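PDB 3OF7: guanine nucleotide exchange factor SRM1 from Saccharomyces cerevisiae, which promotes the exchange of GDP for GTP on the small GTPases GSP1 and GSP2, binds chromatin and controls RNA metabolism and transport. Local coordinates for residues 86-91 and 134-139. Residues are numbered along the deposited sequence; the frame is centred on the assembly and turned at random.
Sequences SNVWSW and AKIPRE
The outer edge of a propeller blade is formed where Trp89 and Ser90 pair with Lys135 and Ala134, joining the third and fourth strands of a four-stranded antiparallel sheet in this RCC1-like beta-propeller. Ser90 N donates to Ala134 O (3.1 Å) and Ala134 N returns a weak bond to Ser90 O, while Trp89 and Lys135 form the adjoining non-hydrogen-bonded pair. Ile136 N then reaches Val88 O at 2.7 Å, with an N-H...O angle of 166°. Beyond this bond the chains diverge, and one water spans them, accepting from Val88 N and donating to Ile136 O.

On the face shared by Trp89 and Lys135, the lysine CG sits over the indole, 3.5 Å from the centroid of the five-membered ring, in a CH-pi contact. Lys135 CD continues to Asn87 CB (3.7 Å). Trp89 NE1 is hydrogen-bonded to Asp83 OD2. An alanine in place of Trp89 would probably leave the lysine methylenes without their aromatic platform and Asp83 without its indole N-H partner. Farther along, extended Arg138, its CG anti to the backbone N (chi1 -154°), brings NH1 to Asn87 OD1 at 2.8 Å; the acceptor lies in the guanidinium plane, but the donor stands well above the amide plane. NH1 also binds Glu85 O, tying the arginine to the turn before the strand.

Separately, the side chains of Val88 and Ile136 lie alongside each other, pointing the same way, in an apolar contact between CG1 and CD1 (3.9 Å); Val88 also touches Leu82, and Ile136 Phe141.

Strand 78-83 flanks strand 88-92 across from strand 134-135, the outermost of the blade, and Leu144 of helix 142-145 packs against Ser86 and Arg138.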
# COMPACT_ATOMS: atom_id res chain seq x y z
N SER A 86 5.39 -17.42 -10.49
CA SER A 86 4.49 -16.34 -10.87
C SER A 86 2.99 -16.69 -10.78
O SER A 86 2.16 -16.11 -11.49
CB SER A 86 4.86 -15.78 -12.25
OG SER A 86 4.19 -14.56 -12.51
N ASN A 87 2.63 -17.64 -9.91
CA ASN A 87 1.22 -17.85 -9.57
C ASN A 87 0.78 -16.75 -8.62
O ASN A 87 1.55 -16.32 -7.76
CB ASN A 87 0.99 -19.20 -8.90
CG ASN A 87 1.17 -20.37 -9.86
OD1 ASN A 87 0.45 -20.51 -10.86
ND2 ASN A 87 2.12 -21.22 -9.54
N VAL A 88 -0.47 -16.31 -8.78
CA VAL A 88 -1.07 -15.32 -7.89
C VAL A 88 -1.96 -15.99 -6.84
O VAL A 88 -2.90 -16.73 -7.18
CB VAL A 88 -1.87 -14.25 -8.69
CG1 VAL A 88 -2.46 -13.19 -7.77
CG2 VAL A 88 -0.98 -13.60 -9.76
N TRP A 89 -1.64 -15.73 -5.58
CA TRP A 89 -2.41 -16.21 -4.45
C TRP A 89 -3.27 -15.05 -3.94
O TRP A 89 -2.87 -13.88 -4.05
CB TRP A 89 -1.49 -16.64 -3.31
CG TRP A 89 -0.57 -17.79 -3.61
CD1 TRP A 89 0.44 -17.84 -4.53
CD2 TRP A 89 -0.55 -19.05 -2.93
NE1 TRP A 89 1.08 -19.06 -4.48
CE2 TRP A 89 0.49 -19.82 -3.50
CE3 TRP A 89 -1.32 -19.61 -1.90
CZ2 TRP A 89 0.78 -21.13 -3.08
CZ3 TRP A 89 -1.02 -20.90 -1.48
CH2 TRP A 89 0.01 -21.65 -2.07
N SER A 90 -4.42 -15.37 -3.35
CA SER A 90 -5.30 -14.34 -2.80
C SER A 90 -6.04 -14.85 -1.57
O SER A 90 -6.28 -16.06 -1.43
CB SER A 90 -6.32 -13.90 -3.86
OG SER A 90 -7.21 -14.96 -4.17
N TRP A 91 -6.37 -13.92 -0.69
CA TRP A 91 -7.25 -14.21 0.44
C TRP A 91 -7.86 -12.90 0.93
O TRP A 91 -7.32 -11.82 0.67
CB TRP A 91 -6.51 -14.93 1.58
CG TRP A 91 -5.46 -14.10 2.28
CD1 TRP A 91 -5.65 -13.33 3.39
CD2 TRP A 91 -4.07 -13.99 1.95
NE1 TRP A 91 -4.48 -12.74 3.76
CE2 TRP A 91 -3.49 -13.12 2.89
CE3 TRP A 91 -3.27 -14.52 0.92
CZ2 TRP A 91 -2.13 -12.78 2.86
CZ3 TRP A 91 -1.92 -14.17 0.89
CH2 TRP A 91 -1.37 -13.31 1.85
N ALA A 134 -5.00 -19.24 -1.30
CA ALA A 134 -4.97 -20.25 -2.36
C ALA A 134 -4.66 -19.59 -3.69
O ALA A 134 -4.84 -18.38 -3.85
CB ALA A 134 -6.31 -21.02 -2.42
N LYS A 135 -4.21 -20.40 -4.65
CA LYS A 135 -3.81 -19.88 -5.96
C LYS A 135 -5.00 -19.63 -6.86
O LYS A 135 -5.94 -20.43 -6.90
CB LYS A 135 -2.85 -20.84 -6.66
CG LYS A 135 -1.44 -20.84 -6.07
CD LYS A 135 -0.52 -21.85 -6.76
CE LYS A 135 -0.74 -23.26 -6.24
NZ LYS A 135 0.16 -24.26 -6.90
N ILE A 136 -4.96 -18.50 -7.56
CA ILE A 136 -5.83 -18.25 -8.70
C ILE A 136 -5.38 -19.23 -9.80
O ILE A 136 -4.18 -19.37 -10.05
CB ILE A 136 -5.73 -16.78 -9.19
CG1 ILE A 136 -6.24 -15.82 -8.11
CG2 ILE A 136 -6.49 -16.57 -10.52
CD1 ILE A 136 -6.08 -14.35 -8.47
N PRO A 137 -6.34 -19.92 -10.44
CA PRO A 137 -5.96 -20.84 -11.52
C PRO A 137 -5.04 -20.19 -12.55
O PRO A 137 -5.29 -19.07 -12.99
CB PRO A 137 -7.31 -21.23 -12.13
CG PRO A 137 -8.24 -21.17 -10.99
CD PRO A 137 -7.78 -19.99 -10.15
N ARG A 138 -3.99 -20.91 -12.91
CA ARG A 138 -2.98 -20.39 -13.82
C ARG A 138 -3.55 -20.00 -15.18
O ARG A 138 -3.08 -19.06 -15.82
CB ARG A 138 -1.86 -21.42 -13.98
CG ARG A 138 -0.55 -20.82 -14.33
CD ARG A 138 0.58 -21.82 -14.17
NE ARG A 138 1.79 -21.26 -14.76
CZ ARG A 138 2.65 -20.50 -14.11
NH1 ARG A 138 2.46 -20.20 -12.82
NH2 ARG A 138 3.72 -20.04 -14.74
N GLU A 139 -4.59 -20.72 -15.61
CA GLU A 139 -5.24 -20.49 -16.89
C GLU A 139 -5.92 -19.13 -16.94
O GLU A 139 -6.11 -18.58 -18.02
CB GLU A 139 -6.27 -21.59 -17.20
CG GLU A 139 -5.80 -23.01 -16.89
CD GLU A 139 -6.15 -23.43 -15.47
OE1 GLU A 139 -7.36 -23.58 -15.17
OE2 GLU A 139 -5.22 -23.64 -14.67
O HOH W 1 -1.96 -17.88 -10.72